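Local coordinates for cupin type-2 domain-containing protein (Streptococcus pyogenes, PDB 1YHF) that is of unknown function but belongs to the cupin superfamily, whose members fold as a small beta-barrel that often houses a metal or small-molecule site, at residues S57-D61 with V109-P113; Q20-I24 with T43-L47; A62-S68 with F104-V110. One frame throughout, in Å; residues are numbered along the deposited sequence.

All three contacts build on the five-stranded antiparallel sheet of a cupin domain. Contact 2 comes first along the chain; it lays residues 20-24 against strand 40-47. Contacts 1 and 3 both end on strand 104-111 and share Val109 and Val110, contact 3 pairing that strand with strand 61-68 and contact 1 extending the pairing to Asp61 and the loop that leads into strand 61-68. The centre of contact 3 is about 10 Å from that of contact 2 and about 14 Å from that of contact 1; contacts 1 and 2 lie about 20 Å apart, on opposite sides of the chain's centre. Gln105 NE2 of contact 3 hydrogen-bonds Val22 O of contact 2, tying the N-terminal segment to the central strand.

Contact 1: residues S57-D61 with V109-P113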
# COMPACT_ATOMS: atom_id res chain seq x y z
N SER A 57 -4.66 -9.01 9.95
CA SER A 57 -3.26 -9.26 10.27
C SER A 57 -2.57 -9.94 9.09
O SER A 57 -3.18 -10.78 8.42
CB SER A 57 -3.16 -10.19 11.49
OG SER A 57 -3.79 -9.59 12.61
N SER A 58 -1.31 -9.57 8.85
CA SER A 58 -0.45 -10.26 7.89
C SER A 58 0.63 -11.07 8.62
O SER A 58 1.03 -10.71 9.74
CB SER A 58 0.21 -9.25 6.94
OG SER A 58 1.20 -9.86 6.14
N PRO A 59 1.11 -12.17 8.01
CA PRO A 59 2.29 -12.83 8.56
C PRO A 59 3.63 -12.11 8.26
O PRO A 59 4.67 -12.50 8.78
CB PRO A 59 2.27 -14.20 7.87
CG PRO A 59 1.59 -13.96 6.59
CD PRO A 59 0.55 -12.89 6.86
N GLY A 60 3.59 -11.09 7.41
CA GLY A 60 4.79 -10.30 7.11
C GLY A 60 4.76 -8.90 7.70
O GLY A 60 3.70 -8.45 8.18
N ASP A 61 5.91 -8.22 7.71
CA ASP A 61 5.96 -6.81 8.07
C ASP A 61 5.50 -6.03 6.83
O ASP A 61 5.92 -6.32 5.70
CB ASP A 61 7.38 -6.37 8.49
CG ASP A 61 7.80 -6.87 9.88
OD1 ASP A 61 6.93 -7.11 10.75
OD2 ASP A 61 9.03 -6.98 10.12
N VAL A 109 4.59 -2.45 0.78
CA VAL A 109 5.56 -3.50 0.60
C VAL A 109 5.40 -4.46 1.79
O VAL A 109 5.62 -4.09 2.94
CB VAL A 109 7.01 -2.95 0.49
CG1 VAL A 109 8.00 -4.08 0.38
CG2 VAL A 109 7.14 -1.99 -0.72
N VAL A 110 4.96 -5.68 1.50
CA VAL A 110 4.73 -6.66 2.56
C VAL A 110 5.75 -7.79 2.50
O VAL A 110 5.71 -8.65 1.58
CB VAL A 110 3.28 -7.24 2.54
CG1 VAL A 110 3.05 -8.20 3.75
CG2 VAL A 110 2.23 -6.12 2.51
N VAL A 111 6.62 -7.82 3.52
CA VAL A 111 7.73 -8.74 3.53
C VAL A 111 7.41 -9.90 4.47
O VAL A 111 7.32 -9.73 5.69
CB VAL A 111 9.07 -8.03 3.85
CG1 VAL A 111 10.22 -9.04 3.75
CG2 VAL A 111 9.31 -6.84 2.84
N LYS A 112 7.20 -11.07 3.88
CA LYS A 112 6.74 -12.26 4.62
C LYS A 112 7.87 -13.25 4.83
O LYS A 112 8.90 -13.15 4.17
CB LYS A 112 5.57 -12.91 3.87
CG LYS A 112 4.29 -12.10 3.97
CD LYS A 112 3.18 -12.61 3.04
CE LYS A 112 3.24 -11.88 1.70
NZ LYS A 112 2.31 -12.46 0.68
N PRO A 113 7.68 -14.22 5.76
CA PRO A 113 8.69 -15.25 5.99
C PRO A 113 9.11 -15.93 4.69
O PRO A 113 8.26 -16.23 3.84
CB PRO A 113 7.96 -16.27 6.89
CG PRO A 113 6.96 -15.48 7.62
CD PRO A 113 6.52 -14.38 6.66
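Asp61 and Val111 form an antiparallel hydrogen-bonded pair where the loop 57-60 turns into a strand. Asp61 O receives Val111 N at 2.7 Å, with an angle of 165° at the hydrogen. The return bond, Asp61 N to Val111 O at 2.9 Å, is more bent (132°). Val110 CA adds a CH...O contact to Asp61 O.

Within the loop, Ser58 OG accepts from Gly60 N at 3.0 Å, an ST turn. The hydroxyl lies opposite its own backbone nitrogen (chi1 171°), which also brings Ser58 OG to 3.4 Å from Val110 CG1.

Close backbone contacts follow: Gly60 CA lies 3.0 Å from Val111 O, with Lys112 CG beside the glycine, and Pro113 CD sits 3.4 Å from Pro59 O. The apolar packing is looser. Pro59 and Lys112 run side by side in the same direction, Pro59 CG 4.1 Å from Lys112 CD, and Pro59 CB is 4.4 Å from Pro113 CD.

Asp61 OD1 accepts from Ala92 N, while Val110 and Lys112 bond through their backbones to Gly41 and Asp39. The contact joins the loop after strand 52-56, and the start of strand 61-68, to the end of strand 104-111, which lies between strands 61-68 and 40-47.

Contact 2: residues Q20-I24 with T43-L47; sequences QEVMI and TVFSL
Residues 22-24 pass alongside residues 43-47 of strand 40-47 without pairing as a strand, coming closest at Ile24 and Ser46, whose CA atoms are 5.4 Å apart. A single hydrogen bond crosses the contact: Ser46 OG donates to Met23 O at 2.7 Å, approaching from above the carbonyl plane, 41° out of it. The Ser46 rotamer (chi1 75°) turns OG toward that carbonyl, and Ser46 CB also lies against Met23 O, at 3.4 Å. Residue 23 is selenomethionine; its side chain starts away from the strand, so its part here is played by the backbone.

In this cupin fold the segment follows the short helix 18-21 and lies over one side of the main sheet, next to strand 29-37. Val22 is buried there, also touching Leu30 and Arg32. Its two methyls divide the work: Val22 CG2 meets Val44 CG1 at 3.6 Å, the two side chains overlapping flank to flank as they point in opposing senses, and Val22 CG1 reaches over the backbone to Ser46 N, also at 3.6 Å. Further along, Ile24 CG1 rests on Ser46 CB at 4.1 Å. The carbonyl of Val22 is taken up by Gln105 NE2 of strand 104-111, next to strand 40-47 in the sheet.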
# COMPACT_ATOMS: atom_id res chain seq x y z
N GLN A 20 0.72 8.72 -10.71
CA GLN A 20 0.02 8.69 -12.00
C GLN A 20 -0.30 7.27 -12.44
O GLN A 20 -1.12 7.09 -13.33
CB GLN A 20 0.81 9.42 -13.11
CG GLN A 20 1.20 10.86 -12.80
CD GLN A 20 0.04 11.74 -12.35
OE1 GLN A 20 -0.88 12.04 -13.13
NE2 GLN A 20 0.08 12.19 -11.08
N GLU A 21 0.36 6.29 -11.84
CA GLU A 21 0.16 4.89 -12.21
C GLU A 21 -1.11 4.33 -11.60
O GLU A 21 -1.66 3.35 -12.11
CB GLU A 21 1.36 4.02 -11.79
CG GLU A 21 2.68 4.32 -12.52
CD GLU A 21 2.66 3.97 -13.99
OE1 GLU A 21 2.39 2.80 -14.35
OE2 GLU A 21 2.93 4.88 -14.81
N VAL A 22 -1.56 4.92 -10.49
CA VAL A 22 -2.79 4.52 -9.81
C VAL A 22 -3.60 5.77 -9.43
O VAL A 22 -3.38 6.37 -8.37
CB VAL A 22 -2.54 3.58 -8.58
CG1 VAL A 22 -3.84 3.00 -8.10
CG2 VAL A 22 -1.65 2.42 -8.96
N MSE A 23 -4.50 6.16 -10.33
CA MSE A 23 -5.29 7.37 -10.15
C MSE A 23 -6.32 7.21 -9.03
O MSE A 23 -6.73 6.10 -8.70
CB MSE A 23 -5.95 7.75 -11.48
CG MSE A 23 -4.92 7.93 -12.63
SE MSE A 23 -3.83 9.54 -12.35
CE MSE A 23 -5.13 10.79 -13.07
N ILE A 24 -6.68 8.32 -8.40
CA ILE A 24 -7.73 8.31 -7.38
C ILE A 24 -9.08 8.32 -8.11
O ILE A 24 -9.31 9.18 -8.96
CB ILE A 24 -7.63 9.52 -6.43
CG1 ILE A 24 -6.37 9.41 -5.55
CG2 ILE A 24 -8.88 9.64 -5.58
CD1 ILE A 24 -5.88 10.72 -4.95
N THR A 43 2.41 -3.55 -3.85
CA THR A 43 1.20 -3.04 -4.46
C THR A 43 1.17 -1.51 -4.36
O THR A 43 1.51 -0.96 -3.32
CB THR A 43 -0.08 -3.61 -3.79
OG1 THR A 43 0.03 -5.03 -3.62
CG2 THR A 43 -1.29 -3.31 -4.67
N VAL A 44 0.78 -0.85 -5.45
CA VAL A 44 0.45 0.58 -5.38
C VAL A 44 -1.08 0.70 -5.28
O VAL A 44 -1.79 0.05 -6.02
CB VAL A 44 0.96 1.34 -6.61
CG1 VAL A 44 0.78 2.88 -6.39
CG2 VAL A 44 2.42 1.01 -6.84
N PHE A 45 -1.56 1.50 -4.34
CA PHE A 45 -2.99 1.65 -4.08
C PHE A 45 -3.42 3.09 -4.26
O PHE A 45 -2.62 4.01 -4.06
CB PHE A 45 -3.31 1.31 -2.63
CG PHE A 45 -3.45 -0.15 -2.34
CD1 PHE A 45 -4.66 -0.81 -2.59
CD2 PHE A 45 -2.41 -0.87 -1.76
CE1 PHE A 45 -4.82 -2.17 -2.29
CE2 PHE A 45 -2.55 -2.23 -1.47
CZ PHE A 45 -3.77 -2.88 -1.73
N SER A 46 -4.68 3.31 -4.60
CA SER A 46 -5.31 4.59 -4.34
C SER A 46 -6.64 4.31 -3.65
O SER A 46 -7.35 3.41 -4.04
CB SER A 46 -5.54 5.36 -5.64
OG SER A 46 -6.63 4.82 -6.36
N LEU A 47 -6.99 5.10 -2.64
CA LEU A 47 -8.32 5.04 -2.05
C LEU A 47 -8.90 6.43 -2.10
O LEU A 47 -8.22 7.39 -1.72
CB LEU A 47 -8.24 4.61 -0.59
CG LEU A 47 -7.96 3.14 -0.22
CD1 LEU A 47 -6.55 2.65 -0.59
CD2 LEU A 47 -8.20 2.94 1.28

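Contact 3: residues A62-S68 with F104-V110; sequences AMVTILS and FQMLLVV
Leu67 and Ser68 both face Gln105, a classic beta bulge that breaks the regular ladder of strands 61-68 and 104-111 and shifts the register by one between Ile66 and Ser68. Gln105 O takes a firm bond from Leu67 N at 2.7 Å and a weak one from Ser68 N; the return bond, Gln105 N to Ser68 O, is weak too. Before the bulge, the two strands of this cupin beta-barrel run as a regular antiparallel ladder, their short axes 148° apart in direction, with paired bonds between Met63 and Val109 and between Thr65 and Leu107.

One face of the ladder is apolar. Ala62, Val64 and Ile66 lie on it with Met106, Leu108 and Val110, and strand 70-75 of the second sheet packs against Val64, Ile66 and Phe104. Met106 is a selenomethionine: Val64 CG1 touches Met106 SE at 3.7 Å, and Val64 CG2 touches Leu108 CD1 at 3.8 Å. Ile66 CD1 reaches the Phe104 ring at Phe104 CD1, 3.7 Å off, while Met106 SE lies at the edge of that ring, in its plane.

Thr65, Leu107, Met63 and Val109 point to the other face. At the bulge, Gln105 and Ser68 lie on this same face. The Gln105 chain extends past CG, and its NE2 makes a weak bond to Thr19 O. Ser68 OG is placed as donor to Gln105 OE1, but at 2.5 Å the bond is suspiciously short and its length doubtful.

Further along this face, Thr65 OG1 is hydrogen-bonded to Thr87 OG1 of strand 87-90. A water that donates to Leu107 O also bonds the threonine, 2.8 Å from Thr65 OG1.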
# COMPACT_ATOMS: atom_id res chain seq x y z
N ALA A 62 4.65 -5.04 7.04
CA ALA A 62 4.00 -4.32 5.95
C ALA A 62 4.38 -2.85 6.01
O ALA A 62 3.94 -2.09 6.89
CB ALA A 62 2.47 -4.51 6.05
N MSE A 63 5.20 -2.42 5.06
CA MSE A 63 5.66 -1.04 5.09
C MSE A 63 4.74 -0.23 4.20
O MSE A 63 4.50 -0.59 3.06
CB MSE A 63 7.10 -0.93 4.62
CG MSE A 63 7.61 0.48 4.62
SE MSE A 63 9.52 0.62 4.29
CE MSE A 63 9.63 -0.05 2.45
N VAL A 64 4.22 0.86 4.77
CA VAL A 64 3.31 1.74 4.07
C VAL A 64 3.99 3.07 3.85
O VAL A 64 4.40 3.71 4.82
CB VAL A 64 2.01 1.99 4.89
CG1 VAL A 64 1.13 3.04 4.20
CG2 VAL A 64 1.25 0.70 5.08
N THR A 65 4.07 3.48 2.59
CA THR A 65 4.61 4.79 2.24
C THR A 65 3.49 5.59 1.56
O THR A 65 2.97 5.16 0.52
CB THR A 65 5.89 4.62 1.39
OG1 THR A 65 6.96 4.12 2.22
CG2 THR A 65 6.31 5.90 0.77
N ILE A 66 3.11 6.71 2.17
CA ILE A 66 2.02 7.54 1.68
C ILE A 66 2.56 8.48 0.61
O ILE A 66 3.50 9.27 0.84
CB ILE A 66 1.24 8.26 2.84
CG1 ILE A 66 0.61 7.23 3.79
CG2 ILE A 66 0.17 9.24 2.31
CD1 ILE A 66 -0.45 6.35 3.18
N LEU A 67 1.97 8.37 -0.58
CA LEU A 67 2.48 9.08 -1.74
C LEU A 67 1.76 10.39 -1.99
O LEU A 67 2.29 11.29 -2.67
CB LEU A 67 2.41 8.18 -2.99
CG LEU A 67 3.05 6.81 -2.91
CD1 LEU A 67 2.78 6.05 -4.23
CD2 LEU A 67 4.56 6.93 -2.62
N SER A 68 0.53 10.49 -1.48
CA SER A 68 -0.28 11.71 -1.52
C SER A 68 -1.41 11.58 -0.50
O SER A 68 -1.75 10.49 -0.07
CB SER A 68 -0.85 11.95 -2.93
OG SER A 68 -1.90 11.03 -3.22
N PHE A 104 -6.08 9.12 -0.76
CA PHE A 104 -4.64 8.94 -0.66
C PHE A 104 -4.15 7.86 -1.61
O PHE A 104 -4.95 7.05 -2.11
CB PHE A 104 -4.22 8.72 0.81
CG PHE A 104 -4.47 7.31 1.34
CD1 PHE A 104 -3.52 6.31 1.16
CD2 PHE A 104 -5.62 7.02 2.07
CE1 PHE A 104 -3.72 5.01 1.67
CE2 PHE A 104 -5.84 5.73 2.58
CZ PHE A 104 -4.87 4.72 2.38
N GLN A 105 -2.84 7.90 -1.88
CA GLN A 105 -2.14 6.88 -2.68
C GLN A 105 -0.97 6.42 -1.83
O GLN A 105 -0.37 7.24 -1.10
CB GLN A 105 -1.62 7.48 -3.99
CG GLN A 105 -2.74 7.84 -4.97
CD GLN A 105 -2.34 8.93 -5.90
OE1 GLN A 105 -1.83 9.97 -5.47
NE2 GLN A 105 -2.54 8.72 -7.18
N MSE A 106 -0.67 5.12 -1.91
CA MSE A 106 0.40 4.51 -1.13
C MSE A 106 1.16 3.41 -1.86
O MSE A 106 0.63 2.75 -2.76
CB MSE A 106 -0.14 3.91 0.17
CG MSE A 106 -1.17 2.83 -0.01
SE MSE A 106 -1.35 1.81 1.69
CE MSE A 106 -2.95 0.90 1.27
N LEU A 107 2.42 3.24 -1.47
CA LEU A 107 3.16 2.07 -1.86
C LEU A 107 3.14 1.16 -0.63
O LEU A 107 3.45 1.59 0.47
CB LEU A 107 4.60 2.42 -2.26
CG LEU A 107 5.51 1.21 -2.52
CD1 LEU A 107 5.09 0.38 -3.76
CD2 LEU A 107 6.95 1.69 -2.66
N LEU A 108 2.75 -0.09 -0.84
CA LEU A 108 2.66 -1.09 0.21
C LEU A 108 3.61 -2.24 -0.10
O LEU A 108 3.48 -2.91 -1.12
CB LEU A 108 1.20 -1.57 0.35
CG LEU A 108 0.98 -2.73 1.32
CD1 LEU A 108 1.19 -2.25 2.76
CD2 LEU A 108 -0.41 -3.38 1.15
N VAL A 109 4.59 -2.45 0.78
CA VAL A 109 5.56 -3.50 0.60
C VAL A 109 5.40 -4.46 1.79
O VAL A 109 5.62 -4.09 2.94
CB VAL A 109 7.01 -2.95 0.49
CG1 VAL A 109 8.00 -4.08 0.38
CG2 VAL A 109 7.14 -1.99 -0.72
N VAL A 110 4.96 -5.68 1.50
CA VAL A 110 4.73 -6.66 2.56
C VAL A 110 5.75 -7.79 2.50
O VAL A 110 5.71 -8.65 1.58
CB VAL A 110 3.28 -7.24 2.54
CG1 VAL A 110 3.05 -8.20 3.75
CG2 VAL A 110 2.23 -6.12 2.51
O HOH W 1 6.50 1.46 1.34